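Local structure of putative uncharacterized protein PH0242 (3VU1) at residues A[17-20]-A[21-25]; A[259-263]-A[264-268]; A[402-405]-A[406-410]. The protein belongs to the AglB family of archaeal oligosaccharyltransferases and comprises their strand-rich C-terminal globular domain, with a calcium ion bound in the crystal. One frame throughout, in Å; residues are numbered along the deposited sequence.

The three contacts follow one another along the chain without interleaving, and each is a local arrangement. Contact 1 is the C-terminal end of helix 13-23, contact 2 the tip of the hairpin formed by strands 253-262 and 265-268, and contact 3 the loop between strands 385-401 and 412-431. Contact 2 belongs to the Peripheral 1 domain, where strand 265-268 is an outermost strand of a four-stranded antiparallel sheet, and contact 3 to the Peripheral 2 domain. Between centres, contacts 1 and 2 are about 39 Å apart, contacts 1 and 3 about 45 Å, and contacts 2 and 3 about 54 Å. None touches another, and contact 3 lies across the chain's centre from the other two.

Contact 1 of 3, residues A[17-20]-A[21-25]; sequences LKWL and RSNTS
The carbonyl oxygen of Leu20 is gripped twice by Thr24, once by its backbone and once by its side chain. Thr24 OG1 donates to Leu20 O over 2.7 Å, from above the carbonyl plane, while Thr24 N donates to the same Leu20 O over 3.2 Å from the opposite face. The hydroxyl can do this because chi1 of 70° tucks OG1 between the backbone N and the carbonyl carbon, turned back toward the preceding helical turn. The same torsion leaves CG2 to pack on Leu20, with Thr24 CG2 lying 3.7 Å from Leu20 CD2. Threonine suits the place by offering a polar and an apolar branch together.

This is the C-terminal end of helix 13-23, and Thr24 is the first residue to leave helical backbone angles. One turn earlier the bonding is regular: Arg21 N donates to Leu17 O over 2.9 Å in a nearly straight bond (174°). Closer to the end it frays, and Asn23 N makes weak bonds to the carbonyls of both Trp19 and Leu20.

On another side of the helix the amide of Asn23 lies flat against the indole of Trp19, the two planes only 10° apart. Asn23 CB makes a CH-pi contact over the face of the six-membered ring, 3.9 Å from its centroid, and Asn23 CG is 3.6 Å from Trp19 NE1. Trp19 also stacks with Tyr240. Leu20, which is buried, packs on Tyr86 and Ile88 of strand 86-90, as Thr24 does on Tyr86, where the helix end meets the sheet.

Arg21, itself exposed, runs back over Leu17 and touches Ile40. Its chain is extended from CG to NE, which brings Arg21 NH2 to 4.1 Å from Leu17 CB and sets the guanidinium with Leu17 O over one face.

Contact 2 of 3, residues A[259-263]-A[264-268]; sequences EDFIN and GTWRE
Glu259-Ile262 and Thr265-Glu268 run antiparallel, and two pairs, Asp260 with Arg267 and Ile262 with Thr265, exchange backbone hydrogen bonds in both directions; Asp260 N to Arg267 O measures 2.7 Å. Phe261 and Trp266 face each other across the non-hydrogen-bonded pair between these. The Phe261 ring meets the five-membered ring of Trp266 edge-to-face, planes at 54°, with Phe261 CD2 3.5 Å from Trp266 CE2, while Phe261 CB makes a CH-pi contact 3.8 Å from the centroid of the six-membered ring. Trp266 CG lies beside the backbone N (chi1 -69°), which swings the indole over the neighbouring strand until Trp266 CZ3 stands 3.4 Å from Glu259 O, at the ring edge.

The motif is a beta hairpin with a two-residue loop, a type I' turn from Ile262 to Thr265, and strand 265-268 is outermost in its antiparallel sheet. Asn263 and Gly264 suit the turn: both have positive phi, which asparagine tolerates well, and the 95° of Gly264 is open mainly to glycine.

Glu259 forms a salt bridge with Arg280, which also makes a cation-pi contact with Trp266. On the face of Asp260, Ile262 and Arg267, Asp260 is hydrogen-bonded to His277, and Ile262 CD1 packs 3.9 Å from Arg267 CB.

Contact 3 of 3, residues A[402-405]-A[406-410]; sequences GGKS and NEDYD
Asp408 and Lys404 are joined by a hydrogen bond between side chain and backbone: Lys404 N donates to Asp408 OD2 over 3.0 Å, reaching the carboxylate on its anti side and 22° out of its plane. The second carboxylate oxygen turns the other way along the chain, taking Asp410 N at Asp408 OD1 over 2.9 Å, from above the carboxylate plane, and this bond makes an Asx turn. One aspartate therefore ties Lys404 to Asp410, which a short side chain with two acceptors is well fitted to do. Its CG stands anti to the backbone N (chi1 179°), an orientation that carries the carboxylate across the mouth of the loop toward Gly403 and Lys404.

Backbone to backbone, Asp408 N donates to Ser405 O over 3.0 Å, closing a type I beta turn from Ser405 to Asp408 directly before the Asx turn. Both turns lie in the surface loop of the Peripheral 2 domain that brings the chain back between antiparallel strands 385-401 and 412-431. Gly402 and Gly403 precede them, both with positive phi, a conformation that glycine adopts with ease.

The methylenes of Lys404 make van der Waals contact with the carboxylate as the chain bends past it, with Lys404 CG 3.8 Å and Lys404 CE 3.9 Å from Asp408 OD2. Its ammonium does not form a salt bridge there: Lys404 NZ remains 4.9 Å from Asp408 OD2, though the opposite charges probably attract at this range.

Among partners beyond the loop, Asn406 OD1 is hydrogen-bonded to Arg400 NE of strand 385-401. Tyr409 reaches Arg109 in a cation-pi contact, and together with Asp410 it touches Lys110 of helix 109-113.

Contact 1 of 3, residues A[17-20]-A[21-25]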
# COMPACT_ATOMS: atom_id res chain seq x y z
N LEU A 17 -4.87 16.58 -5.78
CA LEU A 17 -3.62 16.99 -6.43
C LEU A 17 -3.13 18.31 -5.89
O LEU A 17 -1.92 18.49 -5.72
CB LEU A 17 -3.75 17.07 -7.94
CG LEU A 17 -3.96 15.75 -8.67
CD1 LEU A 17 -3.51 15.96 -10.11
CD2 LEU A 17 -3.20 14.61 -8.01
N LYS A 18 -4.07 19.22 -5.63
CA LYS A 18 -3.75 20.52 -5.06
C LYS A 18 -3.06 20.30 -3.71
O LYS A 18 -2.01 20.89 -3.44
CB LYS A 18 -5.01 21.39 -4.90
CG LYS A 18 -4.78 22.75 -4.25
CD LYS A 18 -6.11 23.19 -3.64
CE LYS A 18 -5.98 24.22 -2.52
NZ LYS A 18 -5.47 25.53 -3.01
N TRP A 19 -3.64 19.42 -2.90
CA TRP A 19 -3.08 19.04 -1.62
C TRP A 19 -1.70 18.51 -1.78
O TRP A 19 -0.78 18.98 -1.11
CB TRP A 19 -3.98 18.03 -0.89
CG TRP A 19 -3.50 17.83 0.52
CD1 TRP A 19 -3.79 18.63 1.62
CD2 TRP A 19 -2.55 16.83 1.01
NE1 TRP A 19 -3.12 18.18 2.72
CE2 TRP A 19 -2.36 17.11 2.44
CE3 TRP A 19 -1.86 15.78 0.44
CZ2 TRP A 19 -1.51 16.35 3.25
CZ3 TRP A 19 -1.01 15.01 1.26
CH2 TRP A 19 -0.85 15.29 2.64
N LEU A 20 -1.52 17.52 -2.67
CA LEU A 20 -0.20 16.95 -2.89
C LEU A 20 0.83 18.00 -3.27
O LEU A 20 1.91 18.02 -2.67
CB LEU A 20 -0.22 15.83 -3.92
CG LEU A 20 -0.75 14.47 -3.46
CD1 LEU A 20 -0.98 13.56 -4.65
CD2 LEU A 20 0.17 13.77 -2.47
N ARG A 21 0.51 18.86 -4.23
CA ARG A 21 1.38 19.98 -4.65
C ARG A 21 1.78 20.93 -3.52
O ARG A 21 2.86 21.48 -3.56
CB ARG A 21 0.73 20.85 -5.74
CG ARG A 21 0.73 20.29 -7.15
CD ARG A 21 0.17 21.32 -8.13
NE ARG A 21 -0.48 20.65 -9.27
CZ ARG A 21 -1.79 20.53 -9.45
NH1 ARG A 21 -2.65 21.06 -8.57
NH2 ARG A 21 -2.26 19.87 -10.52
N SER A 22 0.90 21.14 -2.53
CA SER A 22 1.14 22.11 -1.46
C SER A 22 1.81 21.54 -0.22
O SER A 22 2.34 22.29 0.57
CB SER A 22 -0.18 22.76 -1.00
OG SER A 22 -0.71 23.61 -2.00
N ASN A 23 1.77 20.22 -0.03
CA ASN A 23 2.12 19.60 1.27
C ASN A 23 3.22 18.54 1.20
O ASN A 23 3.73 18.10 2.22
CB ASN A 23 0.86 19.02 1.97
CG ASN A 23 -0.12 20.11 2.45
OD1 ASN A 23 -0.83 20.72 1.66
ND2 ASN A 23 -0.18 20.31 3.75
N THR A 24 3.61 18.12 0.01
CA THR A 24 4.60 17.08 -0.11
C THR A 24 5.81 17.63 -0.83
O THR A 24 5.70 18.60 -1.59
CB THR A 24 4.05 15.84 -0.86
OG1 THR A 24 3.85 16.13 -2.25
CG2 THR A 24 2.73 15.38 -0.29
N SER A 25 6.95 17.01 -0.58
CA SER A 25 8.18 17.30 -1.31
C SER A 25 7.99 17.20 -2.82
O SER A 25 7.18 16.41 -3.31
CB SER A 25 9.26 16.30 -0.90
OG SER A 25 10.25 16.19 -1.91

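Contact 2 of 3, residues A[259-263]-A[264-268]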
# COMPACT_ATOMS: atom_id res chain seq x y z
N GLU A 259 2.53 -0.54 23.78
CA GLU A 259 2.13 -0.75 25.19
C GLU A 259 3.14 -0.16 26.17
O GLU A 259 4.34 -0.27 25.98
CB GLU A 259 1.90 -2.22 25.50
CG GLU A 259 0.56 -2.76 25.03
CD GLU A 259 0.52 -4.28 25.01
OE1 GLU A 259 -0.58 -4.84 25.19
OE2 GLU A 259 1.56 -4.95 24.83
N ASP A 260 2.65 0.54 27.18
CA ASP A 260 3.51 1.11 28.23
C ASP A 260 3.44 0.13 29.41
O ASP A 260 2.34 -0.36 29.75
CB ASP A 260 2.97 2.48 28.65
CG ASP A 260 4.01 3.37 29.30
OD1 ASP A 260 5.20 2.98 29.36
OD2 ASP A 260 3.62 4.50 29.74
N PHE A 261 4.59 -0.20 30.00
CA PHE A 261 4.57 -1.02 31.19
C PHE A 261 4.34 -0.17 32.45
O PHE A 261 5.24 0.50 32.92
CB PHE A 261 5.86 -1.86 31.30
CG PHE A 261 5.74 -3.00 32.28
CD1 PHE A 261 6.54 -3.05 33.43
CD2 PHE A 261 4.77 -4.02 32.08
CE1 PHE A 261 6.42 -4.11 34.32
CE2 PHE A 261 4.65 -5.07 32.99
CZ PHE A 261 5.47 -5.11 34.10
N ILE A 262 3.12 -0.18 32.98
CA ILE A 262 2.69 0.81 33.99
C ILE A 262 2.32 0.11 35.29
O ILE A 262 1.38 -0.73 35.32
CB ILE A 262 1.47 1.64 33.48
CG1 ILE A 262 1.84 2.41 32.19
CG2 ILE A 262 0.90 2.55 34.57
CD1 ILE A 262 0.65 2.96 31.42
N ASN A 263 3.05 0.43 36.37
CA ASN A 263 2.74 -0.09 37.69
C ASN A 263 2.48 -1.58 37.60
O ASN A 263 1.53 -2.08 38.19
CB ASN A 263 1.52 0.63 38.29
CG ASN A 263 1.82 2.08 38.65
OD1 ASN A 263 2.94 2.43 39.05
ND2 ASN A 263 0.81 2.94 38.51
N GLY A 264 3.31 -2.27 36.80
CA GLY A 264 3.33 -3.72 36.77
C GLY A 264 2.51 -4.45 35.72
O GLY A 264 2.68 -5.65 35.54
N THR A 265 1.58 -3.76 35.05
CA THR A 265 0.96 -4.34 33.86
C THR A 265 1.06 -3.50 32.56
O THR A 265 1.05 -2.26 32.61
CB THR A 265 -0.50 -4.79 34.11
OG1 THR A 265 -1.30 -3.65 34.44
CG2 THR A 265 -0.57 -5.86 35.23
N TRP A 266 1.18 -4.20 31.42
CA TRP A 266 1.12 -3.62 30.06
C TRP A 266 -0.19 -2.98 29.73
O TRP A 266 -1.24 -3.61 29.85
CB TRP A 266 1.34 -4.69 29.02
CG TRP A 266 2.75 -5.19 29.04
CD1 TRP A 266 3.20 -6.43 29.49
CD2 TRP A 266 3.95 -4.46 28.61
NE1 TRP A 266 4.58 -6.51 29.35
CE2 TRP A 266 5.08 -5.37 28.82
CE3 TRP A 266 4.19 -3.20 28.08
CZ2 TRP A 266 6.38 -5.01 28.51
CZ3 TRP A 266 5.52 -2.84 27.79
CH2 TRP A 266 6.58 -3.72 27.99
N ARG A 267 -0.13 -1.73 29.30
CA ARG A 267 -1.32 -0.99 28.95
C ARG A 267 -1.13 -0.36 27.57
O ARG A 267 -0.07 0.21 27.24
CB ARG A 267 -1.60 0.11 30.01
CG ARG A 267 -2.66 -0.18 31.08
CD ARG A 267 -2.25 -1.31 31.99
NE ARG A 267 -2.84 -1.25 33.33
CZ ARG A 267 -3.90 -1.94 33.74
NH1 ARG A 267 -4.56 -2.74 32.92
NH2 ARG A 267 -4.32 -1.82 34.99
N GLU A 268 -2.16 -0.49 26.74
CA GLU A 268 -2.14 0.16 25.46
C GLU A 268 -2.21 1.66 25.71
O GLU A 268 -2.97 2.10 26.54
CB GLU A 268 -3.32 -0.33 24.62
CG GLU A 268 -3.67 0.56 23.45
CD GLU A 268 -4.12 -0.22 22.23
OE1 GLU A 268 -3.89 0.28 21.09
OE2 GLU A 268 -4.67 -1.34 22.42

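Contact 3 of 3, residues A[402-405]-A[406-410]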
# COMPACT_ATOMS: atom_id res chain seq x y z
N GLY A 402 -4.40 -22.82 -11.84
CA GLY A 402 -5.59 -23.48 -12.38
C GLY A 402 -5.55 -23.52 -13.89
O GLY A 402 -4.58 -23.07 -14.51
N GLY A 403 -6.61 -24.05 -14.50
CA GLY A 403 -6.67 -24.24 -15.96
C GLY A 403 -5.64 -25.22 -16.51
O GLY A 403 -4.63 -25.55 -15.85
N LYS A 404 -5.86 -25.70 -17.72
CA LYS A 404 -4.86 -26.56 -18.31
C LYS A 404 -4.10 -25.86 -19.44
O LYS A 404 -3.37 -26.50 -20.18
CB LYS A 404 -5.46 -27.92 -18.72
CG LYS A 404 -6.70 -27.83 -19.59
CD LYS A 404 -7.72 -28.87 -19.18
CE LYS A 404 -9.07 -28.51 -19.77
NZ LYS A 404 -10.13 -29.44 -19.32
N SER A 405 -4.25 -24.55 -19.53
CA SER A 405 -3.56 -23.73 -20.53
C SER A 405 -3.79 -22.25 -20.24
O SER A 405 -4.83 -21.84 -19.69
CB SER A 405 -4.02 -24.11 -21.95
OG SER A 405 -4.58 -23.04 -22.71
N ASN A 406 -2.81 -21.44 -20.61
CA ASN A 406 -2.98 -19.99 -20.53
C ASN A 406 -4.22 -19.44 -21.22
O ASN A 406 -4.52 -18.26 -21.07
CB ASN A 406 -1.74 -19.29 -21.04
CG ASN A 406 -0.56 -19.49 -20.14
OD1 ASN A 406 -0.60 -20.28 -19.19
ND2 ASN A 406 0.51 -18.79 -20.42
N GLU A 407 -4.93 -20.28 -21.96
CA GLU A 407 -6.07 -19.83 -22.75
C GLU A 407 -7.39 -20.33 -22.17
O GLU A 407 -8.47 -19.84 -22.52
CB GLU A 407 -5.91 -20.22 -24.22
CG GLU A 407 -4.58 -19.76 -24.81
CD GLU A 407 -4.62 -19.54 -26.32
OE1 GLU A 407 -3.54 -19.56 -26.96
OE2 GLU A 407 -5.72 -19.34 -26.88
N ASP A 408 -7.28 -21.29 -21.26
CA ASP A 408 -8.41 -21.84 -20.51
C ASP A 408 -9.04 -20.72 -19.60
O ASP A 408 -8.33 -20.03 -18.85
CB ASP A 408 -7.89 -23.08 -19.74
CG ASP A 408 -8.94 -23.77 -18.88
OD1 ASP A 408 -10.04 -23.24 -18.69
OD2 ASP A 408 -8.65 -24.86 -18.35
N TYR A 409 -10.35 -20.53 -19.69
CA TYR A 409 -11.08 -19.51 -18.91
C TYR A 409 -11.15 -19.75 -17.42
O TYR A 409 -11.47 -18.83 -16.64
CB TYR A 409 -12.49 -19.29 -19.47
CG TYR A 409 -12.47 -18.50 -20.75
CD1 TYR A 409 -12.01 -19.07 -21.94
CD2 TYR A 409 -12.88 -17.17 -20.77
CE1 TYR A 409 -11.96 -18.35 -23.10
CE2 TYR A 409 -12.84 -16.43 -21.95
CZ TYR A 409 -12.38 -17.04 -23.10
OH TYR A 409 -12.32 -16.33 -24.27
N ASP A 410 -10.84 -20.97 -16.99
CA ASP A 410 -10.86 -21.24 -15.56
C ASP A 410 -9.53 -20.86 -14.94
O ASP A 410 -9.31 -21.06 -13.76
CB ASP A 410 -11.21 -22.70 -15.26
CG ASP A 410 -12.66 -23.04 -15.60
OD1 ASP A 410 -13.60 -22.31 -15.18
OD2 ASP A 410 -12.86 -24.06 -16.31